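Local coordinates for pesticidal crystal protein Cry2Aa (Bacillus thuringiensis serovar kurstaki, PDB 1I5P) that kills dipteran and lepidopteran larvae by binding to their midgut epithelial cells and promoting colloid-osmotic lysis, at residues A[24-29]-A[57-62]; A[70-75]-A[129-134]; A[95-100]-A[170-175]. All coordinates share one frame; numbering follows the deposited sequence.

Overall arrangement
All three contacts involve the N-terminal helical bundle of this three-domain toxin. Contacts 1 and 3 are buried; contact 2 is partly buried, farther from the centre of the chain. Contacts 1 and 2 use the consecutive helices 53-65 and 74-81 and adjoin, F60 CE2 lying 3.5 Å from I73 CG2. Contact 3 touches neither, its centre about 25 Å from that of contact 1, but its helix 170-193 also reaches contact 2, where D190 binds the backbone of 70-75. The chemistry changes with place: one phenyl ring against a helix in 24-29/57-62, a charged grip in 70-75/129-134, and a tight aliphatic fit between two helices in 95-100/170-175.

Contact 1 (A[24-29]-A[57-62]); sequences FSFEHK and VSSFLL
F26 and S59 have the closest CA atoms of the two segments, 8.6 Å apart, a gap bridged by the phenyl ring of F26. Segment 24-29 forms one short, weakly bonded helical turn, with H28 N bonded to F24 O, whereas 57-62 lies within the regular helix 53-65. The first torsion of F26 (chi1 171°) sets CG opposite the backbone N, and the ring extends from that turn to the helix. The far end of the ring does the touching. CZ comes 3.6 Å from S59 O, which sits at the ring edge near its plane, and CE1 lies 3.7 Å from S59 CB. The polar end of S59 is turned to its own helix: OG stands beside the backbone N (chi1 -63°) and is hydrogen-bonded to G55 O. One turn along, L62 adds its methyl CD1, which meets F26 CZ at 4.1 Å from an oblique direction. The interface is therefore van der Waals packing of one aromatic rim on a helix surface, with about 123 Å² buried in all. NZ of K63, the next residue of the helix, is hydrogen-bonded to both F26 O and K29 O and makes a cation-pi contact with the F26 ring. I34 of helix 31-44 touches both F26 and S59, while D420, also against F26, forms a salt bridge with K29. In this way a short helical turn near the N-terminus is laid against helix 53-65 of the delta-endotoxin helical domain, with the F26 ring between them.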
loop_
_atom_site.group_PDB
_atom_site.type_symbol
_atom_site.label_atom_id
_atom_site.label_comp_id
_atom_site.label_asym_id
_atom_site.label_seq_id
_atom_site.Cartn_x
_atom_site.Cartn_y
_atom_site.Cartn_z
ATOM N N PHE A 24 -5.312 -8.889 -13.727
ATOM C CA PHE A 24 -5.728 -7.499 -13.909
ATOM C C PHE A 24 -7.186 -7.341 -13.469
ATOM O O PHE A 24 -7.925 -6.531 -14.031
ATOM C CB PHE A 24 -5.609 -7.082 -15.380
ATOM C CG PHE A 24 -4.198 -7.021 -15.887
ATOM C CD1 PHE A 24 -3.737 -7.956 -16.808
ATOM C CD2 PHE A 24 -3.328 -6.032 -15.443
ATOM C CE1 PHE A 24 -2.432 -7.904 -17.281
ATOM C CE2 PHE A 24 -2.017 -5.973 -15.909
ATOM C CZ PHE A 24 -1.570 -6.910 -16.828
ATOM N N SER A 25 -7.601 -8.116 -12.468
ATOM C CA SER A 25 -8.979 -8.047 -11.991
ATOM C C SER A 25 -9.412 -6.633 -11.593
ATOM O O SER A 25 -10.511 -6.193 -11.942
ATOM C CB SER A 25 -9.197 -9.030 -10.830
ATOM O OG SER A 25 -8.120 -9.002 -9.910
ATOM N N PHE A 26 -8.554 -5.921 -10.872
ATOM C CA PHE A 26 -8.865 -4.554 -10.465
ATOM C C PHE A 26 -9.094 -3.681 -11.696
ATOM O O PHE A 26 -10.089 -2.957 -11.790
ATOM C CB PHE A 26 -7.720 -3.958 -9.643
ATOM C CG PHE A 26 -7.876 -2.484 -9.371
ATOM C CD1 PHE A 26 -8.780 -2.033 -8.413
ATOM C CD2 PHE A 26 -7.144 -1.546 -10.096
ATOM C CE1 PHE A 26 -8.953 -0.672 -8.174
ATOM C CE2 PHE A 26 -7.310 -0.179 -9.868
ATOM C CZ PHE A 26 -8.218 0.255 -8.904
ATOM N N GLU A 27 -8.164 -3.744 -12.640
ATOM C CA GLU A 27 -8.280 -2.947 -13.855
ATOM C C GLU A 27 -9.525 -3.314 -14.671
ATOM O O GLU A 27 -10.102 -2.464 -15.344
ATOM C CB GLU A 27 -7.030 -3.119 -14.729
ATOM C CG GLU A 27 -5.742 -2.497 -14.187
ATOM C CD GLU A 27 -5.185 -3.205 -12.958
ATOM O OE1 GLU A 27 -5.361 -4.434 -12.830
ATOM O OE2 GLU A 27 -4.550 -2.526 -12.120
ATOM N N HIS A 28 -9.945 -4.575 -14.597
ATOM C CA HIS A 28 -11.104 -5.046 -15.355
ATOM C C HIS A 28 -12.427 -4.798 -14.650
ATOM O O HIS A 28 -13.497 -5.021 -15.215
ATOM C CB HIS A 28 -10.952 -6.540 -15.656
ATOM C CG HIS A 28 -9.882 -6.847 -16.659
ATOM N ND1 HIS A 28 -9.277 -8.083 -16.752
ATOM C CD2 HIS A 28 -9.326 -6.083 -17.630
ATOM C CE1 HIS A 28 -8.396 -8.066 -17.737
ATOM N NE2 HIS A 28 -8.406 -6.866 -18.286
ATOM N N LYS A 29 -12.343 -4.334 -13.411
ATOM C CA LYS A 29 -13.522 -4.057 -12.607
ATOM C C LYS A 29 -14.051 -2.650 -12.845
ATOM O O LYS A 29 -13.275 -1.715 -13.026
ATOM C CB LYS A 29 -13.177 -4.207 -11.123
ATOM C CG LYS A 29 -13.922 -5.308 -10.413
ATOM C CD LYS A 29 -13.487 -5.393 -8.955
ATOM C CE LYS A 29 -12.829 -6.727 -8.662
ATOM N NZ LYS A 29 -12.412 -6.845 -7.236
ATOM N N VAL A 57 -12.662 6.134 -3.720
ATOM C CA VAL A 57 -11.947 7.288 -4.259
ATOM C C VAL A 57 -10.536 6.927 -4.712
ATOM O O VAL A 57 -10.116 7.304 -5.805
ATOM C CB VAL A 57 -11.860 8.436 -3.228
ATOM C CG1 VAL A 57 -11.026 9.582 -3.794
ATOM C CG2 VAL A 57 -13.257 8.931 -2.881
ATOM N N SER A 58 -9.805 6.197 -3.879
ATOM C CA SER A 58 -8.450 5.819 -4.245
ATOM C C SER A 58 -8.474 4.939 -5.495
ATOM O O SER A 58 -7.675 5.133 -6.411
ATOM C CB SER A 58 -7.762 5.100 -3.077
ATOM O OG SER A 58 -8.541 4.015 -2.617
ATOM N N SER A 59 -9.397 3.984 -5.540
ATOM C CA SER A 59 -9.515 3.098 -6.694
ATOM C C SER A 59 -9.806 3.945 -7.933
ATOM O O SER A 59 -9.243 3.726 -9.009
ATOM C CB SER A 59 -10.645 2.094 -6.471
ATOM O OG SER A 59 -10.358 1.255 -5.368
ATOM N N PHE A 60 -10.688 4.922 -7.752
ATOM C CA PHE A 60 -11.075 5.844 -8.810
ATOM C C PHE A 60 -9.868 6.629 -9.334
ATOM O O PHE A 60 -9.651 6.726 -10.545
ATOM C CB PHE A 60 -12.135 6.807 -8.265
ATOM C CG PHE A 60 -12.367 8.020 -9.124
ATOM C CD1 PHE A 60 -13.132 7.933 -10.284
ATOM C CD2 PHE A 60 -11.838 9.256 -8.756
ATOM C CE1 PHE A 60 -13.374 9.056 -11.067
ATOM C CE2 PHE A 60 -12.073 10.391 -9.533
ATOM C CZ PHE A 60 -12.846 10.290 -10.694
ATOM N N LEU A 61 -9.083 7.197 -8.425
ATOM C CA LEU A 61 -7.915 7.969 -8.840
ATOM C C LEU A 61 -6.898 7.078 -9.550
ATOM O O LEU A 61 -6.316 7.475 -10.563
ATOM C CB LEU A 61 -7.285 8.672 -7.633
ATOM C CG LEU A 61 -8.204 9.724 -6.997
ATOM C CD1 LEU A 61 -7.513 10.379 -5.797
ATOM C CD2 LEU A 61 -8.576 10.776 -8.041
ATOM N N LEU A 62 -6.692 5.872 -9.027
ATOM C CA LEU A 62 -5.768 4.923 -9.643
ATOM C C LEU A 62 -6.177 4.673 -11.099
ATOM O O LEU A 62 -5.331 4.639 -11.987
ATOM C CB LEU A 62 -5.768 3.598 -8.867
ATOM C CG LEU A 62 -4.958 3.544 -7.559
ATOM C CD1 LEU A 62 -5.326 2.304 -6.759
ATOM C CD2 LEU A 62 -3.468 3.558 -7.885
#

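Contact 2 (A[70-75]-A[129-134]); sequences GKRILS and QQVDNF
R72 grips D132 end-on, with both terminal nitrogens directed to the single oxygen OD1. The NH1 bond is the shorter and straighter, 2.8 Å to D132 OD1 with an N-H...O angle of 158°, and it uses the syn lone pair. R72 NH2 reaches the same OD1 at 3.1 Å with a more bent angle of 136°, coming from above the carboxylate plane. Because NH1 and NH2 both meet OD1, the bond is forked, and OD1 lies nearly in the guanidinium plane for both. The two flat groups are tilted 74° from each other, which sets the arrangement apart from a coplanar side-by-side pair using both carboxylate oxygens. The methyl CG1 of V131 lies over one face of the guanidinium, 3.7 Å from R72 NH2, giving the charged group an apolar neighbour. S75 CB stands over the opposite face, 3.8 Å above the plane and offset toward the rim. R72 can span the gap because its chain is extended from CG to NE.

The salt bridge thus joins the loop leading into helix 74-81 to the last turns of helix 107-135, two elements of the helical bundle that forms the N-terminal domain of delta endotoxins. N128, one turn before D132, offers its OD1 to R72 NH2 in a weak hydrogen bond, a second link from the same helix. Farther out, helix 170-193 fixes the loop through D190, whose carboxylate accepts from the backbone N of both I73 and L74 and whose side chain touches R72. The carbonyl of R72 in turn accepts a hydrogen bond from K64 NZ of helix 53-65.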
loop_
_atom_site.group_PDB
_atom_site.type_symbol
_atom_site.label_atom_id
_atom_site.label_comp_id
_atom_site.label_asym_id
_atom_site.label_seq_id
_atom_site.Cartn_x
_atom_site.Cartn_y
_atom_site.Cartn_z
ATOM N N GLY A 70 -8.604 9.259 -18.748
ATOM C CA GLY A 70 -8.868 10.015 -17.535
ATOM C C GLY A 70 -8.365 11.448 -17.542
ATOM O O GLY A 70 -7.634 11.861 -16.641
ATOM N N LYS A 71 -8.781 12.208 -18.553
ATOM C CA LYS A 71 -8.387 13.599 -18.713
ATOM C C LYS A 71 -9.050 14.527 -17.698
ATOM O O LYS A 71 -8.479 15.551 -17.321
ATOM C CB LYS A 71 -8.744 14.085 -20.125
ATOM C CG LYS A 71 -7.997 13.395 -21.256
ATOM C CD LYS A 71 -6.534 13.807 -21.289
ATOM C CE LYS A 71 -5.827 13.260 -22.531
ATOM N NZ LYS A 71 -4.453 13.810 -22.661
ATOM N N ARG A 72 -10.255 14.174 -17.261
ATOM C CA ARG A 72 -10.981 15.004 -16.314
ATOM C C ARG A 72 -11.386 14.201 -15.084
ATOM O O ARG A 72 -12.109 13.203 -15.179
ATOM C CB ARG A 72 -12.216 15.602 -16.988
ATOM C CG ARG A 72 -12.875 16.715 -16.206
ATOM C CD ARG A 72 -14.119 17.223 -16.926
ATOM N NE ARG A 72 -14.822 18.239 -16.143
ATOM C CZ ARG A 72 -15.992 18.770 -16.486
ATOM N NH1 ARG A 72 -16.601 18.386 -17.601
ATOM N NH2 ARG A 72 -16.552 19.689 -15.712
ATOM N N ILE A 73 -10.921 14.655 -13.928
ATOM C CA ILE A 73 -11.192 13.974 -12.671
ATOM C C ILE A 73 -12.238 14.632 -11.776
ATOM O O ILE A 73 -13.144 13.965 -11.281
ATOM C CB ILE A 73 -9.892 13.847 -11.830
ATOM C CG1 ILE A 73 -8.856 12.999 -12.566
ATOM C CG2 ILE A 73 -10.206 13.230 -10.473
ATOM C CD1 ILE A 73 -7.478 12.999 -11.894
ATOM N N LEU A 74 -12.100 15.939 -11.569
ATOM C CA LEU A 74 -12.974 16.678 -10.660
ATOM C C LEU A 74 -14.480 16.438 -10.709
ATOM O O LEU A 74 -15.112 16.301 -9.664
ATOM C CB LEU A 74 -12.703 18.181 -10.766
ATOM C CG LEU A 74 -13.171 18.963 -9.526
ATOM C CD1 LEU A 74 -12.345 18.517 -8.316
ATOM C CD2 LEU A 74 -13.032 20.462 -9.747
ATOM N N SER A 75 -15.065 16.383 -11.900
ATOM C CA SER A 75 -16.509 16.177 -11.987
ATOM C C SER A 75 -16.966 14.835 -11.417
ATOM O O SER A 75 -17.905 14.785 -10.626
ATOM C CB SER A 75 -16.989 16.306 -13.431
ATOM O OG SER A 75 -18.398 16.203 -13.473
ATOM N N GLN A 129 -20.138 22.822 -13.338
ATOM C CA GLN A 129 -21.336 23.181 -14.089
ATOM C C GLN A 129 -21.021 24.313 -15.061
ATOM O O GLN A 129 -21.507 24.332 -16.191
ATOM C CB GLN A 129 -22.469 23.594 -13.140
ATOM C CG GLN A 129 -23.258 22.409 -12.597
ATOM C CD GLN A 129 -24.215 22.779 -11.476
ATOM O OE1 GLN A 129 -24.166 23.886 -10.934
ATOM N NE2 GLN A 129 -25.079 21.838 -11.106
ATOM N N GLN A 130 -20.198 25.256 -14.614
ATOM C CA GLN A 130 -19.804 26.384 -15.442
ATOM C C GLN A 130 -19.005 25.890 -16.644
ATOM O O GLN A 130 -19.178 26.376 -17.762
ATOM C CB GLN A 130 -18.976 27.374 -14.620
ATOM C CG GLN A 130 -19.818 28.384 -13.858
ATOM C CD GLN A 130 -19.077 29.024 -12.697
ATOM O OE1 GLN A 130 -17.849 29.075 -12.679
ATOM N NE2 GLN A 130 -19.827 29.527 -11.726
ATOM N N VAL A 131 -18.131 24.918 -16.406
ATOM C CA VAL A 131 -17.332 24.350 -17.476
ATOM C C VAL A 131 -18.262 23.702 -18.494
ATOM O O VAL A 131 -18.191 23.996 -19.689
ATOM C CB VAL A 131 -16.349 23.275 -16.944
ATOM C CG1 VAL A 131 -15.802 22.443 -18.099
ATOM C CG2 VAL A 131 -15.210 23.939 -16.200
ATOM N N ASP A 132 -19.133 22.821 -18.012
ATOM C CA ASP A 132 -20.073 22.113 -18.875
ATOM C C ASP A 132 -21.001 23.067 -19.618
ATOM O O ASP A 132 -21.191 22.947 -20.830
ATOM C CB ASP A 132 -20.913 21.128 -18.053
ATOM C CG ASP A 132 -20.073 20.050 -17.391
ATOM O OD1 ASP A 132 -18.899 19.889 -17.781
ATOM O OD2 ASP A 132 -20.592 19.360 -16.488
ATOM N N ASN A 133 -21.577 24.009 -18.882
ATOM C CA ASN A 133 -22.487 24.979 -19.466
ATOM C C ASN A 133 -21.783 25.756 -20.574
ATOM O O ASN A 133 -22.358 26.008 -21.634
ATOM C CB ASN A 133 -22.983 25.941 -18.387
ATOM C CG ASN A 133 -24.113 26.818 -18.870
ATOM O OD1 ASN A 133 -24.044 28.043 -18.771
ATOM N ND2 ASN A 133 -25.164 26.196 -19.399
ATOM N N PHE A 134 -20.529 26.121 -20.324
ATOM C CA PHE A 134 -19.738 26.862 -21.297
ATOM C C PHE A 134 -19.546 26.063 -22.583
ATOM O O PHE A 134 -19.722 26.591 -23.682
ATOM C CB PHE A 134 -18.366 27.206 -20.714
ATOM C CG PHE A 134 -17.430 27.837 -21.705
ATOM C CD1 PHE A 134 -17.476 29.203 -21.955
ATOM C CD2 PHE A 134 -16.513 27.060 -22.405
ATOM C CE1 PHE A 134 -16.623 29.789 -22.885
ATOM C CE2 PHE A 134 -15.651 27.638 -23.341
ATOM C CZ PHE A 134 -15.708 29.006 -23.579
#

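Contact 3 (A[95-100]-A[170-175]); sequences RETEQF and QLLLLP
T97 and L172 meet in a buried helix-to-helix contact inside the N-terminal domain, where helix 88-101 packs against the first turns of helix 170-193. The segment axes come within 9.0 Å, and their N-to-C directions diverge by 139°, so the two run roughly antiparallel but well inclined. T97 and L172 have the nearest CA atoms of the two segments, 6.4 Å apart. The threonine methyl CG2 lies 3.4 Å from L172 O and equally close to L172 CD1, nearer than two methyls normally sit; the two side chains lie alongside, pointing opposite ways. In L172 the trans first torsion (chi1 -180°) carries the two methyls across to the other helix. There CD1 is 3.7 Å from the backbone N of E98, while CD2 packs at 3.8 Å against E98 CG. Of the E98 side chain, CG makes this contact; its carboxylate forms a salt bridge with R104 and accepts a hydrogen bond from the backbone N of L105.

On the other branch of T97, OG1 comes up to P175 CG, 3.7 Å away. That hydroxyl has polar partners in I93 O, one turn earlier in its own helix, and in Y247 OH of helix 238-259. P175, whose N makes no bond to the preceding turn, stands at a kink of helix 170-193; its CB points toward helix 88-101, and the side chain also touches I93. This largely apolar packing of T97, E98, L172 and P175 between inclined, roughly antiparallel helices is part of the delta-endotoxin helical bundle.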
loop_
_atom_site.group_PDB
_atom_site.type_symbol
_atom_site.label_atom_id
_atom_site.label_comp_id
_atom_site.label_asym_id
_atom_site.label_seq_id
_atom_site.Cartn_x
_atom_site.Cartn_y
_atom_site.Cartn_z
ATOM N N ARG A 95 -16.287 11.713 11.700
ATOM C CA ARG A 95 -16.801 11.059 12.886
ATOM C C ARG A 95 -16.210 9.687 13.152
ATOM O O ARG A 95 -15.990 9.321 14.306
ATOM C CB ARG A 95 -18.323 11.018 12.820
ATOM C CG ARG A 95 -18.912 12.434 12.795
ATOM C CD ARG A 95 -18.086 13.368 13.695
ATOM N NE ARG A 95 -18.681 14.681 13.924
ATOM C CZ ARG A 95 -19.431 14.990 14.978
ATOM N NH1 ARG A 95 -19.685 14.081 15.907
ATOM N NH2 ARG A 95 -19.913 16.218 15.116
ATOM N N GLU A 96 -15.940 8.921 12.102
ATOM C CA GLU A 96 -15.342 7.611 12.325
ATOM C C GLU A 96 -13.875 7.790 12.700
ATOM O O GLU A 96 -13.297 6.947 13.378
ATOM C CB GLU A 96 -15.477 6.727 11.086
ATOM C CG GLU A 96 -16.920 6.380 10.750
ATOM C CD GLU A 96 -17.056 5.059 10.020
ATOM O OE1 GLU A 96 -16.758 4.015 10.630
ATOM O OE2 GLU A 96 -17.464 5.065 8.838
ATOM N N THR A 97 -13.272 8.887 12.248
ATOM C CA THR A 97 -11.883 9.165 12.580
ATOM C C THR A 97 -11.840 9.549 14.058
ATOM O O THR A 97 -10.923 9.166 14.785
ATOM C CB THR A 97 -11.323 10.326 11.734
ATOM O OG1 THR A 97 -11.384 9.972 10.346
ATOM C CG2 THR A 97 -9.875 10.619 12.113
ATOM N N GLU A 98 -12.845 10.307 14.497
ATOM C CA GLU A 98 -12.931 10.718 15.894
ATOM C C GLU A 98 -13.054 9.481 16.767
ATOM O O GLU A 98 -12.416 9.380 17.813
ATOM C CB GLU A 98 -14.151 11.622 16.129
ATOM C CG GLU A 98 -13.952 13.066 15.706
ATOM C CD GLU A 98 -15.112 13.976 16.095
ATOM O OE1 GLU A 98 -14.909 15.207 16.127
ATOM O OE2 GLU A 98 -16.228 13.475 16.363
ATOM N N GLN A 99 -13.878 8.536 16.331
ATOM C CA GLN A 99 -14.069 7.318 17.093
ATOM C C GLN A 99 -12.802 6.468 17.105
ATOM O O GLN A 99 -12.435 5.905 18.136
ATOM C CB GLN A 99 -15.242 6.513 16.524
ATOM C CG GLN A 99 -15.637 5.301 17.371
ATOM C CD GLN A 99 -17.052 4.832 17.082
ATOM O OE1 GLN A 99 -17.761 5.433 16.276
ATOM N NE2 GLN A 99 -17.471 3.756 17.742
ATOM N N PHE A 100 -12.128 6.387 15.960
ATOM C CA PHE A 100 -10.904 5.600 15.848
ATOM C C PHE A 100 -9.773 6.143 16.719
ATOM O O PHE A 100 -9.112 5.387 17.423
ATOM C CB PHE A 100 -10.421 5.547 14.393
ATOM C CG PHE A 100 -9.173 4.719 14.200
ATOM C CD1 PHE A 100 -9.225 3.331 14.282
ATOM C CD2 PHE A 100 -7.942 5.327 13.967
ATOM C CE1 PHE A 100 -8.074 2.558 14.132
ATOM C CE2 PHE A 100 -6.781 4.565 13.817
ATOM C CZ PHE A 100 -6.849 3.174 13.901
ATOM N N GLN A 170 -4.848 18.578 13.792
ATOM C CA GLN A 170 -4.300 18.244 12.482
ATOM C C GLN A 170 -4.394 16.768 12.115
ATOM O O GLN A 170 -4.743 16.443 10.983
ATOM C CB GLN A 170 -2.850 18.721 12.373
ATOM C CG GLN A 170 -2.669 20.196 12.712
ATOM C CD GLN A 170 -1.404 20.782 12.128
ATOM O OE1 GLN A 170 -0.323 20.205 12.254
ATOM N NE2 GLN A 170 -1.529 21.939 11.483
ATOM N N LEU A 171 -4.100 15.875 13.056
ATOM C CA LEU A 171 -4.176 14.445 12.755
ATOM C C LEU A 171 -5.623 14.002 12.592
ATOM O O LEU A 171 -5.949 13.211 11.707
ATOM C CB LEU A 171 -3.526 13.609 13.861
ATOM C CG LEU A 171 -3.490 12.099 13.582
ATOM C CD1 LEU A 171 -2.430 11.803 12.506
ATOM C CD2 LEU A 171 -3.164 11.341 14.860
ATOM N N LEU A 172 -6.491 14.514 13.455
ATOM C CA LEU A 172 -7.902 14.163 13.403
ATOM C C LEU A 172 -8.559 14.598 12.097
ATOM O O LEU A 172 -9.446 13.918 11.582
ATOM C CB LEU A 172 -8.635 14.797 14.590
ATOM C CG LEU A 172 -10.136 14.517 14.693
ATOM C CD1 LEU A 172 -10.402 13.039 14.438
ATOM C CD2 LEU A 172 -10.637 14.928 16.076
ATOM N N LEU A 173 -8.109 15.728 11.566
ATOM C CA LEU A 173 -8.650 16.273 10.332
ATOM C C LEU A 173 -7.888 15.816 9.090
ATOM O O LEU A 173 -8.310 16.081 7.966
ATOM C CB LEU A 173 -8.627 17.801 10.397
ATOM C CG LEU A 173 -9.503 18.453 11.471
ATOM C CD1 LEU A 173 -9.158 19.930 11.602
ATOM C CD2 LEU A 173 -10.969 18.280 11.093
ATOM N N LEU A 174 -6.771 15.124 9.288
ATOM C CA LEU A 174 -5.953 14.683 8.158
ATOM C C LEU A 174 -6.739 13.944 7.056
ATOM O O LEU A 174 -6.542 14.221 5.871
ATOM C CB LEU A 174 -4.778 13.834 8.647
ATOM C CG LEU A 174 -3.583 13.736 7.686
ATOM C CD1 LEU A 174 -3.075 15.139 7.321
ATOM C CD2 LEU A 174 -2.468 12.916 8.325
ATOM N N PRO A 175 -7.634 13.009 7.423
ATOM C CA PRO A 175 -8.396 12.302 6.390
ATOM C C PRO A 175 -9.204 13.296 5.561
ATOM O O PRO A 175 -9.217 13.228 4.340
ATOM C CB PRO A 175 -9.274 11.349 7.202
ATOM C CG PRO A 175 -8.393 11.026 8.362
ATOM C CD PRO A 175 -7.877 12.404 8.743
#